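3-ketosteroid-delta4-5alpha-dehydrogenase (Rhodococcus jostii, PDB 4AT2) probably catalyses the flavin-dependent dehydrogenation of 3-keto-5alpha-steroids to their delta-4 counterparts in bacterial steroid breakdown. Local coordinates at residues 74-79 with 204-209. Residues are numbered along the deposited sequence; the frame is centred on the assembly and turned at random.
Sequences SGWGGA and LMKPLV. With FAD (flavin-adenine dinucleotide), chain D.
Both methyls of Val209 lie over a single face of the Trp76 indole, a CH-pi contact in which CG1 sits 3.8 Å from the centroid of the five-membered ring and only 20° off its normal. Val209 CG2 sits beside it over the CD2-CE3 part of the same face, 3.6 Å from Trp76 CD2. With CG wedged between the backbone N and the carbonyl carbon (chi1 54°), the indole of Trp76 is directed at the helix, and its six-membered end meets the next turn back: CZ3 lies 3.8 Å from Met205 CB, and CH2 is 3.9 Å from Lys206 CA. Bent at chi2 and chi3, the Met205 chain curls back so that its terminal methyl CE comes to 4.0 Å from Gly77 CA. Replacing the Trp76 indole by an alanine side chain would probably strip the Val209 methyls and Met205 CB of their aromatic partner and open a gap between the loop and helix 202-214. The contact illustrates how apolar side chains can seat a loop whose backbone serves a cofactor: beyond Gly77, whose backbone angles call for glycine, and Gly78, which passes close to the ribose, Ala79 N donates a 2.9 Å hydrogen bond to FAD O2A. Such a pair of glycines soon after strand 67-70, beside the pyrophosphate, resembles the GG motif that often accompanies the GxGxxG turn in Rossmann-type FAD-binding domains.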
ATOM      1  N   SER A  74      20.691  20.895 -16.065  1.00 16.30           N
ATOM      2  CA  SER A  74      21.180  21.814 -17.095  1.00 17.03           C
ATOM      3  C   SER A  74      20.493  21.633 -18.453  1.00 17.33           C
ATOM      4  O   SER A  74      20.752  22.393 -19.385  1.00 17.93           O
ATOM      5  CB  SER A  74      22.696  21.672 -17.251  1.00 17.58           C
ATOM      6  OG  SER A  74      23.010  20.356 -17.655  1.00 18.54           O
ATOM      7  N   GLY A  75      19.614  20.640 -18.565  1.00 17.16           N
ATOM      8  CA  GLY A  75      18.937  20.377 -19.827  1.00 17.43           C
ATOM      9  C   GLY A  75      17.616  19.646 -19.698  1.00 16.93           C
ATOM     10  O   GLY A  75      17.254  19.171 -18.615  1.00 16.77           O
ATOM     11  N   TRP A  76      16.891  19.564 -20.812  1.00 17.12           N
ATOM     12  CA  TRP A  76      15.586  18.898 -20.815  1.00 16.58           C
ATOM     13  C   TRP A  76      15.689  17.406 -20.930  1.00 16.71           C
ATOM     14  O   TRP A  76      16.740  16.869 -21.277  1.00 17.23           O
ATOM     15  CB  TRP A  76      14.678  19.460 -21.909  1.00 16.78           C
ATOM     16  CG  TRP A  76      15.263  19.448 -23.305  1.00 16.91           C
ATOM     17  CD1 TRP A  76      15.841  20.517 -23.985  1.00 17.44           C
ATOM     18  CD2 TRP A  76      15.322  18.320 -24.251  1.00 16.98           C
ATOM     19  NE1 TRP A  76      16.243  20.142 -25.242  1.00 17.64           N
ATOM     20  CE2 TRP A  76      15.958  18.839 -25.469  1.00 17.26           C
ATOM     21  CE3 TRP A  76      14.920  16.986 -24.217  1.00 16.93           C
ATOM     22  CZ2 TRP A  76      16.182  18.039 -26.584  1.00 17.47           C
ATOM     23  CZ3 TRP A  76      15.151  16.190 -25.351  1.00 17.09           C
ATOM     24  CH2 TRP A  76      15.773  16.707 -26.504  1.00 17.19           C
ATOM     25  N   GLY A  77      14.596  16.717 -20.610  1.00 16.22           N
ATOM     26  CA  GLY A  77      14.508  15.282 -20.847  1.00 16.34           C
ATOM     27  C   GLY A  77      14.081  14.460 -19.647  1.00 15.94           C
ATOM     28  O   GLY A  77      13.222  13.579 -19.775  1.00 15.83           O
ATOM     29  N   GLY A  78      14.692  14.737 -18.492  1.00 16.03           N
ATOM     30  CA  GLY A  78      14.416  13.998 -17.248  1.00 15.83           C
ATOM     31  C   GLY A  78      14.560  12.497 -17.421  1.00 15.93           C
ATOM     32  O   GLY A  78      15.386  12.029 -18.210  1.00 16.58           O
ATOM     33  N   ALA A  79      13.753  11.741 -16.680  1.00 15.34           N
ATOM     34  CA  ALA A  79      13.676  10.286 -16.833  1.00 15.52           C
ATOM     35  C   ALA A  79      13.112   9.911 -18.197  1.00 15.47           C
ATOM     36  O   ALA A  79      13.420   8.847 -18.735  1.00 15.36           O
ATOM     37  CB  ALA A  79      12.808   9.684 -15.733  1.00 14.97           C
ATOM     38  N   LEU A 204      10.443  10.504 -28.170  1.00 16.97           N
ATOM     39  CA  LEU A 204       9.205  11.153 -27.774  1.00 15.89           C
ATOM     40  C   LEU A 204       9.516  12.604 -27.400  1.00 15.98           C
ATOM     41  O   LEU A 204       8.857  13.526 -27.883  1.00 15.75           O
ATOM     42  CB  LEU A 204       8.536  10.421 -26.608  1.00 15.10           C
ATOM     43  CG  LEU A 204       7.342  11.096 -25.923  1.00 14.50           C
ATOM     44  CD1 LEU A 204       6.194  11.375 -26.891  1.00 14.44           C
ATOM     45  CD2 LEU A 204       6.868  10.243 -24.757  1.00 14.13           C
ATOM     46  N   MET A 205      10.535  12.798 -26.560  1.00 15.89           N
ATOM     47  CA  MET A 205      10.886  14.129 -26.052  1.00 16.67           C
ATOM     48  C   MET A 205      11.329  15.128 -27.117  1.00 16.61           C
ATOM     49  O   MET A 205      10.876  16.271 -27.119  1.00 16.34           O
ATOM     50  CB  MET A 205      11.998  14.038 -25.002  1.00 17.28           C
ATOM     51  CG  MET A 205      11.538  13.692 -23.604  1.00 18.24           C
ATOM     52  SD  MET A 205      10.245  14.770 -22.938  1.00 19.29           S
ATOM     53  CE  MET A 205      11.106  16.307 -22.687  1.00 18.52           C
ATOM     54  N   LYS A 206      12.239  14.707 -27.996  1.00 17.10           N
ATOM     55  CA  LYS A 206      12.875  15.621 -28.952  1.00 17.53           C
ATOM     56  C   LYS A 206      11.868  16.357 -29.858  1.00 17.13           C
ATOM     57  O   LYS A 206      11.898  17.590 -29.913  1.00 16.84           O
ATOM     58  CB  LYS A 206      13.962  14.896 -29.765  1.00 19.06           C
ATOM     59  CG  LYS A 206      14.709  15.786 -30.746  1.00 21.21           C
ATOM     60  CD  LYS A 206      15.777  14.975 -31.459  1.00 23.46           C
ATOM     61  CE  LYS A 206      16.729  15.863 -32.245  1.00 25.76           C
ATOM     62  NZ  LYS A 206      16.371  15.883 -33.687  1.00 28.17           N
ATOM     63  N   PRO A 207      10.965  15.621 -30.552  1.00 16.68           N
ATOM     64  CA  PRO A 207       9.966  16.337 -31.370  1.00 16.46           C
ATOM     65  C   PRO A 207       9.049  17.270 -30.571  1.00 15.77           C
ATOM     66  O   PRO A 207       8.662  18.323 -31.075  1.00 15.67           O
ATOM     67  CB  PRO A 207       9.133  15.212 -32.005  1.00 16.64           C
ATOM     68  CG  PRO A 207       9.952  13.978 -31.871  1.00 16.82           C
ATOM     69  CD  PRO A 207      10.823  14.155 -30.663  1.00 16.44           C
ATOM     70  N   LEU A 208       8.710  16.889 -29.341  1.00 15.16           N
ATOM     71  CA  LEU A 208       7.867  17.735 -28.485  1.00 14.79           C
ATOM     72  C   LEU A 208       8.608  19.012 -28.079  1.00 14.52           C
ATOM     73  O   LEU A 208       8.033  20.104 -28.077  1.00 14.22           O
ATOM     74  CB  LEU A 208       7.376  16.959 -27.253  1.00 14.49           C
ATOM     75  CG  LEU A 208       6.462  15.749 -27.528  1.00 14.97           C
ATOM     76  CD1 LEU A 208       5.901  15.179 -26.232  1.00 14.65           C
ATOM     77  CD2 LEU A 208       5.306  16.095 -28.446  1.00 15.42           C
ATOM     78  N   VAL A 209       9.892  18.873 -27.764  1.00 14.76           N
ATOM     79  CA  VAL A 209      10.722  20.025 -27.421  1.00 15.16           C
ATOM     80  C   VAL A 209      10.828  20.978 -28.618  1.00 15.87           C
ATOM     81  O   VAL A 209      10.652  22.190 -28.470  1.00 15.97           O
ATOM     82  CB  VAL A 209      12.112  19.591 -26.895  1.00 15.31           C
ATOM     83  CG1 VAL A 209      13.074  20.774 -26.842  1.00 15.86           C
ATOM     84  CG2 VAL A 209      11.964  18.967 -25.511  1.00 14.78           C
TER
HETATM   85  PA  FAD D1492      10.638  13.378 -15.836  1.00 11.69           P
HETATM   86  O1A FAD D1492      10.558  12.985 -17.259  1.00 12.46           O
HETATM   87  O2A FAD D1492      11.709  12.811 -15.003  1.00 12.25           O
HETATM   88  O5B FAD D1492      10.728  14.975 -15.773  1.00 11.43           O
HETATM   89  C5B FAD D1492      10.762  15.661 -14.517  1.00 11.28           C
HETATM   90  C4B FAD D1492      11.724  16.855 -14.638  1.00 11.54           C
HETATM   91  O4B FAD D1492      11.578  17.586 -13.402  1.00 11.14           O
HETATM   92  C3B FAD D1492      13.175  16.360 -14.695  1.00 11.63           C
HETATM   93  O3B FAD D1492      13.841  16.966 -15.832  1.00 11.90           O
HETATM   94  C2B FAD D1492      13.773  16.816 -13.359  1.00 11.69           C
HETATM   95  O2B FAD D1492      15.174  17.166 -13.516  1.00 11.83           O
HETATM   96  C1B FAD D1492      12.919  18.040 -13.033  1.00 11.54           C
HETATM   97  N9A FAD D1492      12.876  18.379 -11.594  1.00 11.47           N
HETATM   98  C8A FAD D1492      12.919  17.562 -10.534  1.00 11.66           C
HETATM   99  N7A FAD D1492      12.840  18.305  -9.432  1.00 11.94           N
HETATM  100  C5A FAD D1492      12.733  19.597  -9.800  1.00 11.90           C
HETATM  101  C6A FAD D1492      12.626  20.765  -9.121  1.00 12.02           C
HETATM  102  N6A FAD D1492      12.600  20.740  -7.788  1.00 12.56           N
HETATM  103  N1A FAD D1492      12.542  21.948  -9.754  1.00 11.69           N
HETATM  104  C2A FAD D1492      12.552  21.998 -11.140  1.00 11.81           C
HETATM  105  N3A FAD D1492      12.666  20.794 -11.830  1.00 11.61           N
HETATM  106  C4A FAD D1492      12.756  19.627 -11.139  1.00 11.62           C
HETATM  107  N1  FAD D1492       7.608   4.668 -18.522  1.00 11.05           N
HETATM  108  C2  FAD D1492       6.827   4.470 -19.646  1.00 11.17           C
HETATM  109  O2  FAD D1492       5.654   4.817 -19.626  1.00 10.82           O
HETATM  110  N3  FAD D1492       7.376   3.882 -20.795  1.00 11.25           N
HETATM  111  C4  FAD D1492       8.706   3.455 -20.799  1.00 11.44           C
HETATM  112  O4  FAD D1492       9.151   2.927 -21.822  1.00 11.60           O
HETATM  113  C4X FAD D1492       9.494   3.649 -19.659  1.00 11.51           C
HETATM  114  N5  FAD D1492      10.781   3.227 -19.620  1.00 12.24           N
HETATM  115  C5X FAD D1492      11.439   3.215 -18.444  1.00 12.29           C
HETATM  116  C6  FAD D1492      12.666   2.552 -18.331  1.00 12.47           C
HETATM  117  C7  FAD D1492      13.366   2.546 -17.121  1.00 12.80           C
HETATM  118  C7M FAD D1492      14.597   1.863 -17.066  1.00 13.33           C
HETATM  119  C8  FAD D1492      12.826   3.205 -15.997  1.00 12.79           C
HETATM  120  C8M FAD D1492      13.481   3.245 -14.748  1.00 12.48           C
HETATM  121  C9  FAD D1492      11.607   3.876 -16.117  1.00 12.40           C
HETATM  122  C9A FAD D1492      10.899   3.864 -17.329  1.00 12.12           C
HETATM  123  N10 FAD D1492       9.699   4.483 -17.443  1.00 11.50           N
HETATM  124  C10 FAD D1492       8.945   4.255 -18.527  1.00 11.42           C
HETATM  125  C1' FAD D1492       9.208   5.473 -16.449  1.00 11.20           C
HETATM  126  C2' FAD D1492       9.292   6.888 -17.041  1.00 11.14           C
HETATM  127  O2' FAD D1492      10.633   7.051 -17.508  1.00 11.97           O
HETATM  128  C3' FAD D1492       8.980   7.953 -15.977  1.00 10.51           C
HETATM  129  O3' FAD D1492       7.977   7.509 -15.047  1.00 10.13           O
HETATM  130  C4' FAD D1492       8.515   9.247 -16.665  1.00 10.67           C
HETATM  131  O4' FAD D1492       9.537   9.659 -17.584  1.00 10.46           O
HETATM  132  C5' FAD D1492       8.282  10.354 -15.633  1.00 10.44           C
HETATM  133  O5' FAD D1492       7.770  11.513 -16.318  1.00 10.70           O
HETATM  134  P   FAD D1492       7.733  12.941 -15.570  1.00 10.90           P
HETATM  135  O1P FAD D1492       6.927  12.858 -14.347  1.00 10.00           O
HETATM  136  O2P FAD D1492       7.421  13.979 -16.609  1.00 10.09           O
HETATM  137  O3P FAD D1492       9.260  13.060 -15.013  1.00 11.06           O